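Local coordinates for probable leucine/isoleucine/valine-binding protein (Rhodopirellula baltica, PDB 4KV7), which probably binds branched-chain amino acids such as leucine, isoleucine or valine as a periplasmic solute-binding protein, though its function has not been established, at residues P12-L17 with L54-L59; Q164-G169 with Y196-S201. The protein carries 1 engineered substitution. All blocks are in the same frame, centred on the assembly; numbering follows the deposited sequence.

How the interactions relate
Interaction 1 and interaction 2 lie on opposite sides of the chain's centre, with their own centres about 42 Å apart and their nearest atoms about 28 Å apart, so neither touches the other. Both are starts or ends of parallel strand pairs. In 12-17 with 54-59 the strands begin, and the contact's centre lies about 31 Å from the chain's centre, at the surface; in 164-169 with 196-201 they end, and the contact's centre lies about 16 Å from it. Strand 57-65, which opens in interaction 1, leads toward Tyr68 and Glu69, and these meet Gln164 and Arg198 of interaction 2. A formic acid, probably from the crystallisation liquor, lies about 5 Å from the Gln164 side chain, consistent with a pocket there.

Interaction 1 (P12-L17 with L54-L59)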
ATOM      1  N   PRO A  12     -19.030  33.673 -15.021  1.00 33.81           N
ATOM      2  CA  PRO A  12     -17.580  33.655 -14.809  1.00 31.15           C
ATOM      3  C   PRO A  12     -17.176  32.438 -13.992  1.00 34.62           C
ATOM      4  O   PRO A  12     -17.870  32.062 -13.045  1.00 36.28           O
ATOM      5  CB  PRO A  12     -17.323  34.932 -13.994  1.00 36.57           C
ATOM      6  CG  PRO A  12     -18.500  35.798 -14.243  1.00 37.69           C
ATOM      7  CD  PRO A  12     -19.657  34.857 -14.413  1.00 35.99           C
ATOM      8  N   VAL A  13     -16.075  31.812 -14.382  1.00 30.66           N
ATOM      9  CA  VAL A  13     -15.473  30.760 -13.579  1.00 34.53           C
ATOM     10  C   VAL A  13     -14.038  31.175 -13.284  1.00 40.12           C
ATOM     11  O   VAL A  13     -13.202  31.219 -14.187  1.00 43.53           O
ATOM     12  CB  VAL A  13     -15.491  29.398 -14.303  1.00 36.87           C
ATOM     13  CG1 VAL A  13     -14.625  28.392 -13.561  1.00 31.71           C
ATOM     14  CG2 VAL A  13     -16.918  28.880 -14.436  1.00 40.31           C
ATOM     15  N   ASP A  14     -13.761  31.504 -12.025  1.00 39.98           N
ATOM     16  CA  ASP A  14     -12.420  31.933 -11.633  1.00 38.70           C
ATOM     17  C   ASP A  14     -11.711  30.878 -10.795  1.00 39.38           C
ATOM     18  O   ASP A  14     -10.565  31.064 -10.380  1.00 43.36           O
ATOM     19  CB  ASP A  14     -12.459  33.273 -10.889  1.00 41.96           C
ATOM     20  CG  ASP A  14     -13.220  33.201  -9.579  1.00 46.60           C
ATOM     21  OD1 ASP A  14     -14.199  32.429  -9.494  1.00 47.54           O
ATOM     22  OD2 ASP A  14     -12.842  33.927  -8.632  1.00 50.97           O
ATOM     23  N   ALA A  15     -12.401  29.770 -10.544  1.00 32.89           N
ATOM     24  CA  ALA A  15     -11.807  28.656  -9.821  1.00 34.87           C
ATOM     25  C   ALA A  15     -10.763  27.990 -10.706  1.00 34.87           C
ATOM     26  O   ALA A  15     -11.017  27.729 -11.881  1.00 39.87           O
ATOM     27  CB  ALA A  15     -12.878  27.661  -9.412  1.00 33.52           C
ATOM     28  N   GLN A  16      -9.584  27.730 -10.154  1.00 27.35           N
ATOM     29  CA  GLN A  16      -8.553  27.046 -10.914  1.00 28.67           C
ATOM     30  C   GLN A  16      -8.721  25.547 -10.769  1.00 22.28           C
ATOM     31  O   GLN A  16      -8.802  25.021  -9.655  1.00 23.20           O
ATOM     32  CB  GLN A  16      -7.148  27.448 -10.462  1.00 29.73           C
ATOM     33  CG  GLN A  16      -6.046  26.801 -11.302  1.00 34.90           C
ATOM     34  CD  GLN A  16      -4.673  26.872 -10.657  1.00 35.66           C
ATOM     35  OE1 GLN A  16      -4.524  27.353  -9.536  1.00 35.58           O
ATOM     36  NE2 GLN A  16      -3.660  26.377 -11.363  1.00 41.28           N
ATOM     37  N   LEU A  17      -8.768  24.856 -11.900  1.00 23.90           N
ATOM     38  CA  LEU A  17      -8.861  23.408 -11.911  1.00 21.37           C
ATOM     39  C   LEU A  17      -7.495  22.796 -11.608  1.00 20.22           C
ATOM     40  O   LEU A  17      -6.511  23.089 -12.291  1.00 23.64           O
ATOM     41  CB  LEU A  17      -9.361  22.936 -13.277  1.00 21.94           C
ATOM     42  CG  LEU A  17      -9.592  21.432 -13.403  1.00 21.62           C
ATOM     43  CD1 LEU A  17     -10.726  20.993 -12.486  1.00 23.61           C
ATOM     44  CD2 LEU A  17      -9.874  21.046 -14.848  1.00 27.11           C
ATOM     45  N   LEU A  54      -9.290  24.735   0.074  1.00 19.67           N
ATOM     46  CA  LEU A  54      -8.617  25.358  -1.060  0.79 20.72           C
ATOM     47  C   LEU A  54      -9.572  26.304  -1.773  1.00 20.97           C
ATOM     48  O   LEU A  54     -10.130  25.954  -2.812  1.00 21.67           O
ATOM     49  CB  LEU A  54      -8.108  24.292  -2.035  0.79 20.99           C
ATOM     50  CG  LEU A  54      -7.071  23.307  -1.488  0.79 20.01           C
ATOM     51  CD1 LEU A  54      -6.835  22.176  -2.475  0.79 20.63           C
ATOM     52  CD2 LEU A  54      -5.763  24.008  -1.165  0.79 25.10           C
ATOM     53  N   PRO A  55      -9.769  27.503  -1.210  1.00 23.49           N
ATOM     54  CA  PRO A  55     -10.715  28.452  -1.801  1.00 24.23           C
ATOM     55  C   PRO A  55     -10.380  28.738  -3.264  1.00 26.24           C
ATOM     56  O   PRO A  55      -9.205  28.864  -3.607  1.00 24.98           O
ATOM     57  CB  PRO A  55     -10.531  29.712  -0.941  1.00 24.03           C
ATOM     58  CG  PRO A  55      -9.981  29.208   0.356  1.00 29.73           C
ATOM     59  CD  PRO A  55      -9.098  28.059  -0.021  1.00 27.49           C
ATOM     60  N   SER A  56     -11.407  28.790  -4.105  1.00 24.85           N
ATOM     61  CA  SER A  56     -11.254  29.064  -5.535  0.59 27.97           C
ATOM     62  C   SER A  56     -10.368  28.063  -6.276  1.00 26.54           C
ATOM     63  O   SER A  56      -9.754  28.400  -7.294  1.00 26.07           O
ATOM     64  CB  SER A  56     -10.763  30.495  -5.767  0.59 30.41           C
ATOM     65  OG  SER A  56     -11.687  31.425  -5.237  0.59 28.61           O
ATOM     66  N   LYS A  57     -10.310  26.835  -5.765  1.00 22.13           N
ATOM     67  CA  LYS A  57      -9.627  25.736  -6.447  1.00 21.28           C
ATOM     68  C   LYS A  57     -10.613  24.596  -6.598  1.00 22.93           C
ATOM     69  O   LYS A  57     -11.432  24.354  -5.709  1.00 23.43           O
ATOM     70  CB  LYS A  57      -8.414  25.237  -5.652  1.00 22.13           C
ATOM     71  CG  LYS A  57      -7.354  26.287  -5.376  1.00 27.52           C
ATOM     72  CD  LYS A  57      -6.804  26.910  -6.648  1.00 26.67           C
ATOM     73  CE  LYS A  57      -5.741  27.951  -6.310  1.00 31.92           C
ATOM     74  NZ  LYS A  57      -5.346  28.785  -7.478  1.00 33.38           N
ATOM     75  N   THR A  58     -10.532  23.894  -7.720  1.00 20.02           N
ATOM     76  CA  THR A  58     -11.334  22.695  -7.931  1.00 18.84           C
ATOM     77  C   THR A  58     -10.425  21.492  -8.119  1.00 17.91           C
ATOM     78  O   THR A  58      -9.617  21.457  -9.048  1.00 19.66           O
ATOM     79  CB  THR A  58     -12.240  22.838  -9.162  1.00 20.76           C
ATOM     80  OG1 THR A  58     -13.118  23.958  -8.982  1.00 27.40           O
ATOM     81  CG2 THR A  58     -13.059  21.571  -9.367  1.00 23.01           C
ATOM     82  N   LEU A  59     -10.553  20.511  -7.234  1.00 17.21           N
ATOM     83  CA  LEU A  59      -9.761  19.299  -7.324  1.00 15.20           C
ATOM     84  C   LEU A  59     -10.420  18.328  -8.283  1.00 17.34           C
ATOM     85  O   LEU A  59     -11.639  18.160  -8.262  1.00 22.87           O
ATOM     86  CB  LEU A  59      -9.652  18.658  -5.949  1.00 16.77           C
ATOM     87  CG  LEU A  59      -8.885  19.458  -4.899  1.00 16.14           C
ATOM     88  CD1 LEU A  59      -9.172  18.915  -3.509  1.00 17.47           C
ATOM     89  CD2 LEU A  59      -7.390  19.429  -5.191  1.00 19.90           C
TER
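Ser56 offers its carbonyl O to the 12-17 segment and receives two groups there: Gln16 N donates a hydrogen bond to Ser56 O at 2.9 Å, and Ala15 CA makes a CA-H...O contact with the same Ser56 O at 3.3 Å. Ser56 is the third residue of a type II turn from Leu54 to Lys57, and its positive phi turns the chain into the strand.

Lys57 then places its ammonium on Gln16. The bond from Lys57 NZ to Gln16 OE1 is short, 2.6 Å, and the nitrogen lies in the carbonyl plane with a C=O...N angle of 152°. Gln16 CG is anti to the backbone N (chi1 -177°) and its chain runs on extended, whereas the Lys57 chain bends at its second torsion, which brings NZ back to within 3.7 Å of Gln16 CB. Ile324 touches both side chains.

The bridges Gln16-Lys57 and Leu17-Thr58 are parallel, and they mark the start of the pairing between strands 16-24 and 57-65, which helix 31-50 connects in a beta-alpha-beta unit of the periplasmic binding protein fold. Gln16 shows the parallel pattern plainly, bonding with its N and its O to the residues flanking Lys57.

At Thr58 the second of these bonds is nearly straight: Thr58 N reaches Gln16 O at 2.8 Å with an N-H...O angle of 171°. The Thr58 side chain emerges on the face of Leu17, away from the Gln16-Lys57 pair. There CG2 of Thr58, anti to the backbone N, meets Leu17 CD1 at 3.9 Å, and Thr58 OG1, on the other branch, lies 3.7 Å from Ala15 CB. Leu59 points away from the 12-17 segment and packs on Phe45 and Ala48 of helix 31-50.

Interaction 2 (Q164-G169 with Y196-S201); sequences QNDSYG and YRRNTS
Asp166 and Arg198 form a salt bridge in which Arg198 NH1 donates to Asp166 OD2 at 2.9 Å, with carboxylate and guanidinium nearly coplanar (12°) and OD2 using its anti lone pair. On the syn side of the same OD2, Gln164 NE2 donates at 2.7 Å, so two donors hold the carboxylate; this NE2 is also hydrogen-bonded to Tyr68 OH. Asp166 OD1 makes the residue the N-cap of helix 167-183, accepting weakly from Tyr168 N and Gly169 N. Here two parallel strands, 159-164 and edge strand 193-196, end in the mixed sheet of an alpha/beta domain of the periplasmic binding protein fold. Arg198 NH2 forms a second salt bridge with Glu69.

Asn165 N bonds Tyr196 O at 2.8 Å. With Gln164 CG anti to the backbone N (chi1 -165°), the extended chain carries the amide to Asp166 and to Tyr196 OH, whose weak bond to Gln164 OE1 is 2.7 Å; that hydroxyl's stronger partner is Thr225 N. An alanine in place of Gln164 would probably cost Asp166 OD2 its syn-side donor, leave Tyr68 OH without its amide mate, and open a gap beside the Tyr196 hydroxyl.

The Gln164 amide stands almost perpendicular to the Tyr196 ring. Gln164 CA sits over one ring face in a CH-pi contact, 3.9 Å from the Tyr196 ring centroid and 25° off its normal.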
ATOM      1  N   GLN A 164       4.513 -13.266  -5.125  1.00  8.47           N
ATOM      2  CA  GLN A 164       4.209 -13.052  -6.526  1.00  8.42           C
ATOM      3  C   GLN A 164       5.505 -13.106  -7.325  1.00  8.18           C
ATOM      4  O   GLN A 164       6.532 -12.570  -6.887  1.00  9.52           O
ATOM      5  CB  GLN A 164       3.545 -11.693  -6.669  1.00  8.44           C
ATOM      6  CG  GLN A 164       2.849 -11.446  -7.982  1.00  8.74           C
ATOM      7  CD  GLN A 164       1.941 -10.262  -7.845  1.00  8.00           C
ATOM      8  OE1 GLN A 164       0.887 -10.363  -7.215  1.00  9.29           O
ATOM      9  NE2 GLN A 164       2.362  -9.111  -8.367  1.00  9.28           N
ATOM     10  N   ASN A 165       5.480 -13.763  -8.473  1.00  9.46           N
ATOM     11  CA  ASN A 165       6.699 -14.037  -9.219  1.00 10.78           C
ATOM     12  C   ASN A 165       7.077 -12.877 -10.132  1.00 10.46           C
ATOM     13  O   ASN A 165       7.043 -12.992 -11.356  1.00 10.99           O
ATOM     14  CB  ASN A 165       6.546 -15.336 -10.008  1.00 11.19           C
ATOM     15  CG  ASN A 165       7.863 -16.029 -10.242  1.00 11.55           C
ATOM     16  OD1 ASN A 165       8.904 -15.601  -9.744  1.00 12.67           O
ATOM     17  ND2 ASN A 165       7.826 -17.121 -10.996  1.00 14.58           N
ATOM     18  N   ASP A 166       7.424 -11.755  -9.510  1.00 10.39           N
ATOM     19  CA  ASP A 166       7.760 -10.523 -10.214  1.00  9.49           C
ATOM     20  C   ASP A 166       8.478  -9.598  -9.249  1.00  9.95           C
ATOM     21  O   ASP A 166       8.890 -10.023  -8.158  1.00  9.88           O
ATOM     22  CB  ASP A 166       6.516  -9.847 -10.836  1.00 10.49           C
ATOM     23  CG  ASP A 166       5.493  -9.392  -9.806  1.00  9.74           C
ATOM     24  OD1 ASP A 166       5.796  -9.383  -8.594  1.00 10.01           O
ATOM     25  OD2 ASP A 166       4.375  -9.003 -10.227  1.00 11.15           O
ATOM     26  N   SER A 167       8.621  -8.334  -9.634  1.00  9.05           N
ATOM     27  CA  SER A 167       9.368  -7.390  -8.810  1.00  9.25           C
ATOM     28  C   SER A 167       8.731  -7.112  -7.445  1.00  8.68           C
ATOM     29  O   SER A 167       9.434  -6.728  -6.502  1.00  9.53           O
ATOM     30  CB  SER A 167       9.574  -6.082  -9.558  1.00 10.89           C
ATOM     31  OG  SER A 167       8.335  -5.557 -10.007  1.00 10.78           O
ATOM     32  N   TYR A 168       7.419  -7.287  -7.311  1.00  8.85           N
ATOM     33  CA  TYR A 168       6.758  -7.138  -6.017  1.00  8.21           C
ATOM     34  C   TYR A 168       7.191  -8.256  -5.081  1.00  7.95           C
ATOM     35  O   TYR A 168       7.698  -8.012  -3.973  1.00  8.39           O
ATOM     36  CB  TYR A 168       5.234  -7.138  -6.203  1.00  7.96           C
ATOM     37  CG  TYR A 168       4.407  -7.357  -4.961  1.00  7.63           C
ATOM     38  CD1 TYR A 168       4.761  -6.797  -3.730  1.00  8.48           C
ATOM     39  CD2 TYR A 168       3.228  -8.094  -5.029  1.00  8.49           C
ATOM     40  CE1 TYR A 168       3.970  -6.967  -2.627  1.00  7.84           C
ATOM     41  CE2 TYR A 168       2.431  -8.285  -3.922  1.00  7.81           C
ATOM     42  CZ  TYR A 168       2.817  -7.735  -2.712  1.00  8.09           C
ATOM     43  OH  TYR A 168       2.037  -7.918  -1.589  1.00  8.30           O
ATOM     44  N   GLY A 169       6.986  -9.491  -5.514  1.00  8.18           N
ATOM     45  CA  GLY A 169       7.344 -10.618  -4.684  1.00  9.76           C
ATOM     46  C   GLY A 169       8.828 -10.648  -4.395  1.00  8.29           C
ATOM     47  O   GLY A 169       9.235 -10.955  -3.265  1.00  9.47           O
ATOM     48  N   TYR A 196       3.789 -17.515  -7.340  1.00 10.09           N
ATOM     49  CA  TYR A 196       2.659 -17.602  -8.254  1.00  9.66           C
ATOM     50  C   TYR A 196       2.723 -16.434  -9.233  1.00  9.42           C
ATOM     51  O   TYR A 196       3.280 -15.386  -8.924  1.00  9.87           O
ATOM     52  CB  TYR A 196       1.327 -17.576  -7.485  1.00 11.57           C
ATOM     53  CG  TYR A 196       1.016 -16.204  -6.953  1.00 10.37           C
ATOM     54  CD1 TYR A 196       1.478 -15.797  -5.712  1.00 10.31           C
ATOM     55  CD2 TYR A 196       0.289 -15.295  -7.716  1.00 10.76           C
ATOM     56  CE1 TYR A 196       1.228 -14.521  -5.235  1.00 10.18           C
ATOM     57  CE2 TYR A 196       0.044 -14.012  -7.259  1.00  9.78           C
ATOM     58  CZ  TYR A 196       0.513 -13.629  -6.013  1.00  8.97           C
ATOM     59  OH  TYR A 196       0.248 -12.356  -5.551  1.00 10.01           O
ATOM     60  N   ARG A 197       2.112 -16.598 -10.396  1.00 10.03           N
ATOM     61  CA  ARG A 197       2.154 -15.561 -11.419  1.00 10.50           C
ATOM     62  C   ARG A 197       1.115 -14.469 -11.159  1.00  9.28           C
ATOM     63  O   ARG A 197      -0.058 -14.765 -10.872  1.00 10.20           O
ATOM     64  CB  ARG A 197       1.942 -16.178 -12.810  1.00 12.20           C
ATOM     65  CG  ARG A 197       1.951 -15.145 -13.931  1.00 15.07           C
ATOM     66  CD  ARG A 197       2.190 -15.749 -15.312  1.00 14.19           C
ATOM     67  NE  ARG A 197       1.066 -16.524 -15.830  1.00 14.66           N
ATOM     68  CZ  ARG A 197       0.016 -16.002 -16.452  1.00 14.64           C
ATOM     69  NH1 ARG A 197      -0.084 -14.690 -16.596  1.00 16.36           N
ATOM     70  NH2 ARG A 197      -0.944 -16.794 -16.912  1.00 17.57           N
ATOM     71  N   ARG A 198       1.544 -13.211 -11.263  1.00  9.62           N
ATOM     72  CA  ARG A 198       0.674 -12.054 -11.052  1.00  9.68           C
ATOM     73  C   ARG A 198      -0.648 -12.157 -11.803  1.00  9.66           C
ATOM     74  O   ARG A 198      -0.693 -12.500 -12.984  1.00 10.08           O
ATOM     75  CB  ARG A 198       1.384 -10.770 -11.474  1.00  9.99           C
ATOM     76  CG  ARG A 198       0.540  -9.518 -11.248  1.00  9.95           C
ATOM     77  CD  ARG A 198       1.273  -8.234 -11.659  1.00 11.55           C
ATOM     78  NE  ARG A 198       1.507  -8.171 -13.097  1.00 11.82           N
ATOM     79  CZ  ARG A 198       2.676  -8.368 -13.702  1.00 11.89           C
ATOM     80  NH1 ARG A 198       3.774  -8.649 -13.010  1.00 11.81           N
ATOM     81  NH2 ARG A 198       2.745  -8.292 -15.021  1.00 13.01           N
ATOM     82  N   ASN A 199      -1.719 -11.842 -11.081  1.00 10.27           N
ATOM     83  CA  ASN A 199      -3.075 -11.803 -11.615  1.00 10.31           C
ATOM     84  C   ASN A 199      -3.616 -13.158 -12.044  1.00  9.71           C
ATOM     85  O   ASN A 199      -4.596 -13.232 -12.762  1.00 10.88           O
ATOM     86  CB  ASN A 199      -3.231 -10.720 -12.691  1.00 12.16           C
ATOM     87  CG  ASN A 199      -3.222  -9.323 -12.095  1.00 13.23           C
ATOM     88  OD1 ASN A 199      -3.666  -9.124 -10.963  1.00 13.30           O
ATOM     89  ND2 ASN A 199      -2.701  -8.357 -12.840  1.00 14.59           N
ATOM     90  N   THR A 200      -3.002 -14.229 -11.556  1.00 10.21           N
ATOM     91  CA  THR A 200      -3.554 -15.568 -11.704  1.00 10.94           C
ATOM     92  C   THR A 200      -3.926 -16.110 -10.337  1.00 10.66           C
ATOM     93  O   THR A 200      -3.598 -15.516  -9.307  1.00 11.31           O
ATOM     94  CB  THR A 200      -2.552 -16.573 -12.341  1.00 10.67           C
ATOM     95  OG1 THR A 200      -1.570 -16.974 -11.377  1.00 10.78           O
ATOM     96  CG2 THR A 200      -1.890 -16.011 -13.600  1.00 12.18           C
ATOM     97  N   SER A 201      -4.595 -17.258 -10.329  1.00 12.31           N
ATOM     98  CA  SER A 201      -4.866 -17.996  -9.099  0.88 13.59           C
ATOM     99  C   SER A 201      -4.026 -19.275  -9.054  1.00 13.86           C
ATOM    100  O   SER A 201      -4.364 -20.229  -8.346  1.00 14.08           O
ATOM    101  CB  SER A 201      -6.341 -18.369  -9.024  0.88 15.17           C
ATOM    102  OG  SER A 201      -6.621 -19.302 -10.047  0.88 14.08           O
TER
HETATM  103  O   HOH W   1      -1.493 -10.965  -8.407  1.00 12.12           O
HETATM  104  O   HOH W   2       4.251 -12.634 -12.119  1.00 15.27           O